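PDB 3W5M: alpha-L-rhamnosidase from Streptomyces avermitilis, which hydrolyses terminal non-reducing alpha-L-rhamnose residues from citrus flavonoids such as naringin and from gum arabic, cleaving both alpha-1,2 and alpha-1,6 linkages. Local coordinates for residues 600-605 with 928-933; 607-612 with 872-877; 853-858 with 919-924; 978-983 with 990-995. One frame throughout, in Å; residues are numbered along the deposited sequence.

Interaction 1 of 4, residues 600-605 with 928-933; sequences FEFETN and ANIAGI
The rings of Phe-600 and Phe-602 both present an edge to the methyl of Ala-931, which meets both from one side. At Phe-600 the para carbon CZ lies 3.9 Å from Ala-931 CB, close to the ring plane, and CB of Phe-602 lies at the edge of the same ring. Phe-602 offers CD1 at 4.0 Å to that Ala-931 CB, and its CZ meets CG2 of Ile-930 at 4.1 Å, again near the plane. Rings from elsewhere pack on the phenylalanines: Tyr-927 and Tyr-653 meet Phe-600, and His-613 meets Phe-602.

Two branched residues complete the contact. Ile-933 brings CD1 obliquely to Phe-600 CE2 at 4.3 Å. Thr-604 turns its CG2 to Ile-930 CG2 at 4.0 Å; with OG1 lodged between the backbone N and the carbonyl carbon (chi1 74°), the methyl faces the apolar side while the hydroxyl bonds to the amide of Val-606. A threonine suits this strand end because its two branches can serve such different surroundings. Alanine is equally apt at 931, where one methyl touches two ring edges.

The strand 600-604 is an outermost strand of its antiparallel sheet, paired with 955-962, and it packs here against the chain following helix 923-929. Gly-932 makes the turn with positive phi, a backbone region that favours glycine. Backbone carbonyls of Ile-930 and Ala-931 bond to Trp-971 and Thr-969 of that sheet. Between the two segments themselves, cohesion comes from buried apolar surfaces, so that fit of shape rather than direction of bonding joins the strand to segment 928-933.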
# COMPACT_ATOMS: atom_id res chain seq x y z
N PHE A 600 -15.23 12.34 0.30
CA PHE A 600 -16.30 12.46 1.29
C PHE A 600 -15.98 13.43 2.40
O PHE A 600 -15.08 13.17 3.22
CB PHE A 600 -16.68 11.09 1.89
CG PHE A 600 -18.09 11.04 2.43
CD1 PHE A 600 -18.39 11.48 3.72
CD2 PHE A 600 -19.14 10.57 1.63
CE1 PHE A 600 -19.70 11.43 4.20
CE2 PHE A 600 -20.44 10.53 2.11
CZ PHE A 600 -20.71 10.96 3.40
N GLU A 601 -16.71 14.54 2.43
CA GLU A 601 -16.59 15.52 3.53
C GLU A 601 -17.70 15.23 4.52
O GLU A 601 -18.86 15.12 4.12
CB GLU A 601 -16.76 16.94 3.01
CG GLU A 601 -15.93 17.28 1.79
CD GLU A 601 -14.84 18.27 2.11
OE1 GLU A 601 -14.95 18.92 3.17
OE2 GLU A 601 -13.88 18.40 1.30
N PHE A 602 -17.36 15.12 5.80
CA PHE A 602 -18.31 14.71 6.83
C PHE A 602 -18.04 15.53 8.07
O PHE A 602 -16.88 15.59 8.52
CB PHE A 602 -18.12 13.22 7.11
CG PHE A 602 -18.99 12.66 8.21
CD1 PHE A 602 -20.34 12.44 8.01
CD2 PHE A 602 -18.43 12.31 9.43
CE1 PHE A 602 -21.14 11.88 9.02
CE2 PHE A 602 -19.21 11.76 10.45
CZ PHE A 602 -20.56 11.54 10.24
N GLU A 603 -19.09 16.15 8.63
CA GLU A 603 -18.96 16.93 9.85
C GLU A 603 -20.26 16.89 10.64
O GLU A 603 -21.34 17.07 10.08
CB GLU A 603 -18.58 18.38 9.53
CG GLU A 603 -18.31 19.23 10.76
CD GLU A 603 -18.04 20.68 10.40
OE1 GLU A 603 -18.17 21.06 9.21
OE2 GLU A 603 -17.70 21.45 11.33
N THR A 604 -20.14 16.63 11.94
CA THR A 604 -21.28 16.60 12.86
C THR A 604 -21.03 17.61 13.98
O THR A 604 -19.94 18.21 14.06
CB THR A 604 -21.50 15.21 13.50
OG1 THR A 604 -20.49 14.97 14.50
CG2 THR A 604 -21.48 14.08 12.46
N ASN A 605 -22.04 17.81 14.84
CA ASN A 605 -21.89 18.58 16.08
C ASN A 605 -21.04 17.90 17.16
O ASN A 605 -20.72 18.55 18.17
CB ASN A 605 -23.28 18.89 16.67
CG ASN A 605 -24.03 17.63 17.07
OD1 ASN A 605 -24.50 16.87 16.22
ND2 ASN A 605 -24.14 17.40 18.38
N ALA A 928 -23.88 6.53 5.50
CA ALA A 928 -25.22 6.11 5.05
C ALA A 928 -26.34 6.60 5.97
O ALA A 928 -27.42 6.94 5.49
CB ALA A 928 -25.28 4.60 4.86
N ASN A 929 -26.06 6.71 7.27
CA ASN A 929 -27.12 6.94 8.28
C ASN A 929 -27.07 8.27 9.02
O ASN A 929 -28.12 8.83 9.36
CB ASN A 929 -27.13 5.80 9.28
CG ASN A 929 -27.36 4.47 8.61
OD1 ASN A 929 -26.45 3.65 8.51
ND2 ASN A 929 -28.58 4.24 8.14
N ILE A 930 -25.87 8.80 9.26
CA ILE A 930 -25.79 10.11 9.89
C ILE A 930 -25.80 11.15 8.79
O ILE A 930 -26.59 12.09 8.83
CB ILE A 930 -24.55 10.25 10.83
CG1 ILE A 930 -24.58 9.15 11.89
CG2 ILE A 930 -24.50 11.67 11.41
CD1 ILE A 930 -23.33 9.03 12.76
N ALA A 931 -24.93 10.97 7.79
CA ALA A 931 -24.96 11.86 6.63
C ALA A 931 -26.18 11.55 5.74
O ALA A 931 -26.71 12.43 5.09
CB ALA A 931 -23.65 11.75 5.85
N GLY A 932 -26.64 10.31 5.74
CA GLY A 932 -27.83 9.96 4.97
C GLY A 932 -27.58 9.94 3.47
O GLY A 932 -28.38 10.46 2.69
N ILE A 933 -26.46 9.33 3.06
CA ILE A 933 -26.08 9.24 1.65
C ILE A 933 -25.74 7.80 1.35
O ILE A 933 -24.74 7.28 1.85
CB ILE A 933 -24.86 10.14 1.31
CG1 ILE A 933 -25.21 11.62 1.52
CG2 ILE A 933 -24.37 9.88 -0.12
CD1 ILE A 933 -24.07 12.59 1.25

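Interaction 2 of 4, residues 607-612 with 872-877; sequences PMLNKL and RLLHQR
Leu-609 and Leu-874 form the tightest apolar pair here, CD2 to CD2 at 3.6 Å, with their side chains crossing at about a right angle. The other branch of Leu-609, CD1, meets the imidazole of His-875 obliquely at CE1, 3.8 Å away. Deeper in, Leu-612 CD2 approaches Leu-874 CD1 at 4.2 Å, so Leu-874 spreads its two methyls over two leucines about one helical turn apart (i, i+3). With Leu-609 cut back to alanine, a gap is likely to open beside Leu-874, and His-875 CE1 to lose its apolar neighbour.

Nearer the surface, bent at chi2 (-145°) and chi3, the unbranched chain of Met-608 brings CE to 3.6 Å from Leu-874 O, and its SD passes 4.4 Å from CG of Arg-877. Flexible, unbranched methionine suits this partly exposed edge, where it bends to reach a backbone carbonyl.

These are helices 607-622 and 867-875 of the (alpha/alpha)6-barrel catalytic domain, far apart in sequence and brought together in the fold. The NE of Arg-877 makes a salt bridge to Asp-887 while its aliphatic part lies beside Met-608. Further out, Leu-874 also packs on Leu-858, Trp-925 and Ile-930, and Leu-612 on Ile-886 and Met-926. Asn-610, on another side of its helix, accepts a hydrogen bond through OD1 from the backbone N of Thr-604.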
# COMPACT_ATOMS: atom_id res chain seq x y z
N PRO A 607 -17.63 16.28 18.38
CA PRO A 607 -16.18 16.20 18.14
C PRO A 607 -15.65 14.76 17.97
O PRO A 607 -14.84 14.52 17.05
CB PRO A 607 -15.59 16.90 19.36
CG PRO A 607 -16.62 17.94 19.68
CD PRO A 607 -17.93 17.23 19.47
N MET A 608 -16.13 13.81 18.78
CA MET A 608 -15.62 12.46 18.74
C MET A 608 -15.91 11.74 17.42
O MET A 608 -15.14 10.85 16.98
CB MET A 608 -16.17 11.62 19.88
CG MET A 608 -15.33 10.38 20.16
SD MET A 608 -16.28 8.94 20.68
CE MET A 608 -16.74 8.28 19.07
N LEU A 609 -17.01 12.11 16.78
CA LEU A 609 -17.35 11.46 15.51
C LEU A 609 -16.54 12.07 14.40
O LEU A 609 -16.19 11.39 13.44
CB LEU A 609 -18.83 11.54 15.18
CG LEU A 609 -19.78 10.82 16.13
CD1 LEU A 609 -21.18 11.03 15.57
CD2 LEU A 609 -19.45 9.35 16.35
N ASN A 610 -16.28 13.37 14.52
CA ASN A 610 -15.44 14.05 13.56
C ASN A 610 -14.02 13.48 13.59
O ASN A 610 -13.38 13.33 12.54
CB ASN A 610 -15.48 15.55 13.77
CG ASN A 610 -16.90 16.11 13.67
OD1 ASN A 610 -17.79 15.50 13.07
ND2 ASN A 610 -17.11 17.27 14.24
N LYS A 611 -13.54 13.16 14.80
CA LYS A 611 -12.24 12.49 14.98
C LYS A 611 -12.23 11.08 14.42
O LYS A 611 -11.26 10.66 13.75
CB LYS A 611 -11.82 12.48 16.46
CG LYS A 611 -10.40 11.98 16.69
CD LYS A 611 -9.41 12.77 15.84
CE LYS A 611 -7.99 12.53 16.32
NZ LYS A 611 -7.04 13.35 15.49
N LEU A 612 -13.31 10.33 14.66
CA LEU A 612 -13.43 9.01 14.12
C LEU A 612 -13.31 9.00 12.57
O LEU A 612 -12.53 8.20 11.99
CB LEU A 612 -14.75 8.36 14.58
CG LEU A 612 -14.98 6.94 14.10
CD1 LEU A 612 -13.84 6.01 14.49
CD2 LEU A 612 -16.32 6.43 14.65
N ARG A 872 -25.68 3.80 20.56
CA ARG A 872 -25.12 3.53 21.89
C ARG A 872 -23.70 2.99 21.74
O ARG A 872 -22.77 3.48 22.40
CB ARG A 872 -26.01 2.54 22.66
CG ARG A 872 -25.65 2.39 24.14
CD ARG A 872 -26.14 3.55 25.00
NE ARG A 872 -26.09 3.22 26.43
CZ ARG A 872 -27.09 2.65 27.11
NH1 ARG A 872 -28.23 2.35 26.52
NH2 ARG A 872 -26.94 2.39 28.40
N LEU A 873 -23.56 2.00 20.87
CA LEU A 873 -22.25 1.47 20.50
C LEU A 873 -21.35 2.53 19.89
O LEU A 873 -20.16 2.59 20.21
CB LEU A 873 -22.39 0.30 19.53
CG LEU A 873 -23.11 -0.92 20.11
CD1 LEU A 873 -23.10 -2.01 19.08
CD2 LEU A 873 -22.43 -1.37 21.39
N LEU A 874 -21.91 3.37 19.03
CA LEU A 874 -21.12 4.37 18.32
C LEU A 874 -20.50 5.40 19.28
O LEU A 874 -19.33 5.75 19.13
CB LEU A 874 -21.94 5.08 17.22
CG LEU A 874 -21.11 6.03 16.34
CD1 LEU A 874 -20.24 5.25 15.36
CD2 LEU A 874 -22.02 7.00 15.59
N HIS A 875 -21.29 5.86 20.25
CA HIS A 875 -20.87 6.92 21.18
C HIS A 875 -20.15 6.39 22.42
O HIS A 875 -19.67 7.17 23.24
CB HIS A 875 -22.08 7.74 21.63
CG HIS A 875 -22.63 8.63 20.57
ND1 HIS A 875 -21.86 9.56 19.91
CD2 HIS A 875 -23.88 8.74 20.06
CE1 HIS A 875 -22.61 10.20 19.03
NE2 HIS A 875 -23.84 9.73 19.11
N GLN A 876 -20.10 5.07 22.54
CA GLN A 876 -19.44 4.39 23.65
C GLN A 876 -17.97 4.82 23.77
O GLN A 876 -17.25 4.87 22.77
CB GLN A 876 -19.54 2.88 23.44
CG GLN A 876 -18.93 1.99 24.50
CD GLN A 876 -19.54 2.18 25.89
OE1 GLN A 876 -19.16 3.09 26.63
NE2 GLN A 876 -20.47 1.30 26.27
N ARG A 877 -17.53 5.17 24.98
CA ARG A 877 -16.15 5.64 25.20
C ARG A 877 -15.28 4.63 25.96
O ARG A 877 -14.04 4.69 25.94
CB ARG A 877 -16.14 7.00 25.89
CG ARG A 877 -16.61 8.16 25.01
CD ARG A 877 -16.65 9.46 25.79
NE ARG A 877 -15.36 9.75 26.41
CZ ARG A 877 -15.15 10.66 27.35
NH1 ARG A 877 -16.16 11.41 27.80
NH2 ARG A 877 -13.93 10.83 27.85

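Interaction 3 of 4, residues 853-858 with 919-924; sequences GTPRLL and YGSVGE
Pro-855 and Ser-921 bring the two backbones to 4.9 Å between CA atoms, close enough for one water to link them by donating to Pro-855 O at 3.0 Å and to Ser-921 O at 2.8 Å. The proline ring lies against the serine: Pro-855 CB is 3.3 Å from Ser-921 OG. That hydroxyl is placed between the backbone N and the carbonyl carbon (chi1 58°) and bonds back to Ala-918 O, so it touches the proline through contact alone. Small serine and compact proline are what such a near approach permits.

Before this point in the chain, Thr-854 meets the ring of Tyr-919 at about a right angle. Thr-854 OG1 comes obliquely to Tyr-919 CE1 at 3.5 Å, and Thr-854 CG2 lies 3.8 Å from Tyr-919 CD1. The threonine hydroxyl is hydrogen-bonded to Gly-850 O and Thr-849 OG1, which fix its rotation. Tyr-919 itself stacks on Trp-897 and meets Phe-851 edge to face; its side chain lies about 6 Å from that of Glu-895, the probable proton acceptor. A leucine replacing Tyr-919 would probably lose the stack on Trp-897 and leave the methyl and hydroxyl of Thr-854 without their ring.

Further along, the side chains of Leu-858 and Val-922 lie side by side, pointing the same way, with CD1 of the first 3.8 Å from CG2 of the second.

Within the (alpha/alpha)6-barrel the contact joins helix 854-863 to the 919-924 segment that runs into helix 923-929. Leu-874 of helix 867-875 packs on both Leu-858 and Val-922, while helix 641-654 touches Pro-855 through Val-646 and Glu-924 through Pro-649 and Tyr-653.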
# COMPACT_ATOMS: atom_id res chain seq x y z
N GLY A 853 -17.36 -9.58 11.70
CA GLY A 853 -18.58 -9.04 12.31
C GLY A 853 -18.71 -7.54 12.37
O GLY A 853 -19.79 -7.01 12.16
N THR A 854 -17.61 -6.83 12.66
CA THR A 854 -17.69 -5.38 12.87
C THR A 854 -18.28 -4.53 11.73
O THR A 854 -19.08 -3.65 12.00
CB THR A 854 -16.33 -4.80 13.35
OG1 THR A 854 -15.99 -5.41 14.60
CG2 THR A 854 -16.38 -3.26 13.53
N PRO A 855 -17.88 -4.79 10.46
CA PRO A 855 -18.38 -3.94 9.38
C PRO A 855 -19.89 -4.05 9.18
O PRO A 855 -20.51 -3.12 8.67
CB PRO A 855 -17.64 -4.46 8.14
CG PRO A 855 -17.30 -5.86 8.45
CD PRO A 855 -17.04 -5.88 9.94
N ARG A 856 -20.47 -5.18 9.59
CA ARG A 856 -21.90 -5.44 9.39
C ARG A 856 -22.76 -5.18 10.64
O ARG A 856 -23.99 -5.23 10.58
CB ARG A 856 -22.10 -6.89 8.88
CG ARG A 856 -21.35 -7.21 7.58
CD ARG A 856 -21.37 -8.68 7.18
NE ARG A 856 -20.71 -8.91 5.88
CZ ARG A 856 -21.31 -8.86 4.69
NH1 ARG A 856 -22.61 -8.62 4.59
NH2 ARG A 856 -20.60 -9.06 3.58
N LEU A 857 -22.12 -4.86 11.76
CA LEU A 857 -22.85 -4.77 13.05
C LEU A 857 -23.83 -3.59 13.13
O LEU A 857 -25.02 -3.76 13.40
CB LEU A 857 -21.84 -4.74 14.23
CG LEU A 857 -22.32 -4.45 15.67
CD1 LEU A 857 -23.14 -5.62 16.22
CD2 LEU A 857 -21.13 -4.17 16.58
N LEU A 858 -23.34 -2.37 12.92
CA LEU A 858 -24.22 -1.22 13.02
C LEU A 858 -25.29 -1.26 11.91
O LEU A 858 -26.47 -0.94 12.19
CB LEU A 858 -23.47 0.12 13.09
CG LEU A 858 -22.54 0.45 14.28
CD1 LEU A 858 -22.27 1.94 14.39
CD2 LEU A 858 -23.09 -0.07 15.62
N TYR A 919 -11.23 -1.91 11.32
CA TYR A 919 -12.27 -1.36 12.21
C TYR A 919 -12.78 0.02 11.81
O TYR A 919 -13.76 0.50 12.37
CB TYR A 919 -11.83 -1.42 13.69
CG TYR A 919 -11.67 -2.85 14.19
CD1 TYR A 919 -12.61 -3.83 13.88
CD2 TYR A 919 -10.57 -3.22 14.98
CE1 TYR A 919 -12.47 -5.14 14.32
CE2 TYR A 919 -10.42 -4.52 15.42
CZ TYR A 919 -11.38 -5.47 15.09
OH TYR A 919 -11.24 -6.76 15.53
N GLY A 920 -12.12 0.66 10.84
CA GLY A 920 -12.66 1.86 10.19
C GLY A 920 -13.87 1.58 9.30
O GLY A 920 -14.46 2.51 8.75
N SER A 921 -14.25 0.31 9.18
CA SER A 921 -15.45 -0.10 8.41
C SER A 921 -16.77 0.43 8.97
O SER A 921 -17.81 0.36 8.30
CB SER A 921 -15.51 -1.61 8.20
OG SER A 921 -15.50 -2.34 9.43
N VAL A 922 -16.72 0.97 10.19
CA VAL A 922 -17.85 1.70 10.78
C VAL A 922 -18.20 2.96 9.98
O VAL A 922 -19.34 3.46 10.02
CB VAL A 922 -17.53 2.07 12.27
CG1 VAL A 922 -16.42 3.11 12.36
CG2 VAL A 922 -18.77 2.59 12.97
N GLY A 923 -17.22 3.46 9.22
CA GLY A 923 -17.38 4.65 8.40
C GLY A 923 -18.63 4.58 7.54
O GLY A 923 -19.38 5.53 7.49
N GLU A 924 -18.83 3.47 6.85
CA GLU A 924 -19.94 3.38 5.89
C GLU A 924 -21.29 3.53 6.58
O GLU A 924 -22.20 4.07 5.99
CB GLU A 924 -19.92 2.08 5.09
CG GLU A 924 -20.14 0.81 5.91
CD GLU A 924 -20.30 -0.42 5.04
OE1 GLU A 924 -21.25 -0.44 4.22
OE2 GLU A 924 -19.48 -1.37 5.18
O HOH W 1 -20.32 -0.21 9.42

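Interaction 4 of 4, residues 978-983 with 990-995; sequences FVLTCS and AEVWIP
Leu-980 and Val-992 point at each other tip to tip, CD2 to CG1 at 3.9 Å, from strands whose short segments approach to 8.6 Å and run antiparallel at 165°. CD2 of Leu-980 also meets CD1 of Ile-994, 3.4 Å away and tighter than usual van der Waals contact; these side chains cross obliquely. The isoleucine folds its CD1 back toward the leucine through chi2 -76°, while CG2, on its other branch, serves Phe-978. One beta-branched residue thus meets two partners.

Phe-978 lays its ring obliquely to Ile-994, CD2 to CG2 at 3.8 Å. Over one face of that ring stands CG of Pro-995, 4.3 Å from Phe-978 CZ and offset toward the rim. Flat phenylalanine can face a prolyl ring and still reach the isoleucine. Proline is at home toward the margin of this contact, where the side chain is partly exposed.

Trp-993 faces the other way. Trp-993 NE1 donates to Glu-991 OE1 at 2.8 Å, the oxygen lying near the indole plane but the donor standing 45° out of the carboxylate plane; Arg-946 makes a cation-pi contact with the indole.

Strand 977-984 bonds through its backbone to 965-974 and 1024-1030, whereas strand 989-995 belongs to a second sheet with 942-945 and 1016-1021. Side chains meeting between two facing sheets, with branched aliphatics and an aromatic turned inward, form the core of a beta-sandwich, here that of the C-terminal domain.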
# COMPACT_ATOMS: atom_id res chain seq x y z
N PHE A 978 -37.07 20.24 12.42
CA PHE A 978 -36.09 19.55 11.58
C PHE A 978 -36.01 20.26 10.23
O PHE A 978 -37.04 20.54 9.60
CB PHE A 978 -36.54 18.09 11.41
CG PHE A 978 -35.56 17.21 10.68
CD1 PHE A 978 -34.52 16.58 11.36
CD2 PHE A 978 -35.71 16.97 9.31
CE1 PHE A 978 -33.63 15.74 10.68
CE2 PHE A 978 -34.82 16.14 8.63
CZ PHE A 978 -33.77 15.53 9.31
N VAL A 979 -34.80 20.60 9.79
CA VAL A 979 -34.60 21.07 8.43
C VAL A 979 -33.53 20.21 7.74
O VAL A 979 -32.46 19.96 8.31
CB VAL A 979 -34.28 22.59 8.39
CG1 VAL A 979 -33.12 22.95 9.31
CG2 VAL A 979 -34.03 23.10 6.97
N LEU A 980 -33.84 19.71 6.55
CA LEU A 980 -32.85 19.03 5.71
C LEU A 980 -32.74 19.76 4.37
O LEU A 980 -33.76 20.06 3.74
CB LEU A 980 -33.23 17.56 5.49
CG LEU A 980 -32.50 16.73 4.41
CD1 LEU A 980 -31.03 16.49 4.75
CD2 LEU A 980 -33.21 15.41 4.29
N THR A 981 -31.52 20.08 3.95
CA THR A 981 -31.31 20.53 2.57
C THR A 981 -30.44 19.46 1.89
O THR A 981 -29.71 18.72 2.56
CB THR A 981 -30.61 21.90 2.48
OG1 THR A 981 -29.41 21.88 3.25
CG2 THR A 981 -31.51 23.04 2.98
N CYS A 982 -30.55 19.36 0.58
CA CYS A 982 -29.68 18.45 -0.14
C CYS A 982 -29.48 18.93 -1.55
O CYS A 982 -30.23 19.77 -2.05
CB CYS A 982 -30.20 17.01 -0.06
SG CYS A 982 -31.85 16.73 -0.74
N SER A 983 -28.42 18.42 -2.17
CA SER A 983 -28.09 18.73 -3.55
C SER A 983 -27.91 17.39 -4.24
O SER A 983 -27.16 16.54 -3.76
CB SER A 983 -26.84 19.61 -3.61
OG SER A 983 -26.53 19.98 -4.95
N ALA A 990 -33.49 11.01 -6.26
CA ALA A 990 -33.33 10.67 -4.85
C ALA A 990 -34.64 10.20 -4.24
O ALA A 990 -35.72 10.59 -4.70
CB ALA A 990 -32.81 11.86 -4.09
N GLU A 991 -34.51 9.37 -3.22
CA GLU A 991 -35.61 9.05 -2.32
C GLU A 991 -35.25 9.62 -0.96
O GLU A 991 -34.24 9.26 -0.39
CB GLU A 991 -35.77 7.56 -2.24
CG GLU A 991 -36.87 7.10 -1.31
CD GLU A 991 -36.89 5.59 -1.19
OE1 GLU A 991 -36.06 5.05 -0.42
OE2 GLU A 991 -37.72 4.97 -1.89
N VAL A 992 -36.08 10.53 -0.46
CA VAL A 992 -35.77 11.28 0.75
C VAL A 992 -36.73 10.85 1.84
O VAL A 992 -37.94 10.74 1.60
CB VAL A 992 -35.85 12.79 0.50
CG1 VAL A 992 -35.48 13.58 1.74
CG2 VAL A 992 -34.93 13.18 -0.66
N TRP A 993 -36.19 10.56 3.02
CA TRP A 993 -36.97 10.18 4.20
C TRP A 993 -36.82 11.25 5.26
O TRP A 993 -35.70 11.53 5.70
CB TRP A 993 -36.47 8.87 4.78
CG TRP A 993 -36.53 7.73 3.86
CD1 TRP A 993 -35.90 7.61 2.65
CD2 TRP A 993 -37.25 6.51 4.07
NE1 TRP A 993 -36.19 6.38 2.09
CE2 TRP A 993 -37.02 5.69 2.93
CE3 TRP A 993 -38.08 6.03 5.09
CZ2 TRP A 993 -37.58 4.41 2.80
CZ3 TRP A 993 -38.64 4.76 4.96
CH2 TRP A 993 -38.38 3.97 3.82
N ILE A 994 -37.93 11.86 5.67
CA ILE A 994 -37.90 12.93 6.66
C ILE A 994 -38.68 12.51 7.89
O ILE A 994 -39.91 12.41 7.80
CB ILE A 994 -38.52 14.23 6.11
CG1 ILE A 994 -37.98 14.58 4.73
CG2 ILE A 994 -38.32 15.39 7.10
CD1 ILE A 994 -36.58 15.15 4.76
N PRO A 995 -38.00 12.26 9.04
CA PRO A 995 -38.73 11.90 10.26
C PRO A 995 -39.77 12.97 10.60
O PRO A 995 -39.46 14.18 10.60
CB PRO A 995 -37.63 11.81 11.34
CG PRO A 995 -36.39 12.38 10.72
CD PRO A 995 -36.54 12.17 9.24

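Interactions 1, 3 and 4 are buried, whereas interaction 2 grades from a leucine core to an exposed arginine. The first three gather round helix 923-929 and its neighbours in the barrel domain: interactions 1 and 3 both involve it, and Leu-874 of interaction 2 joins the three barrel contacts. Interaction 4 stands apart between two sheets, one of which includes strand 600-604 of interaction 1. Apolar contacts dominate in 1, 2 and 4; only interaction 3 adds a bridging water, and it lies nearest the active site.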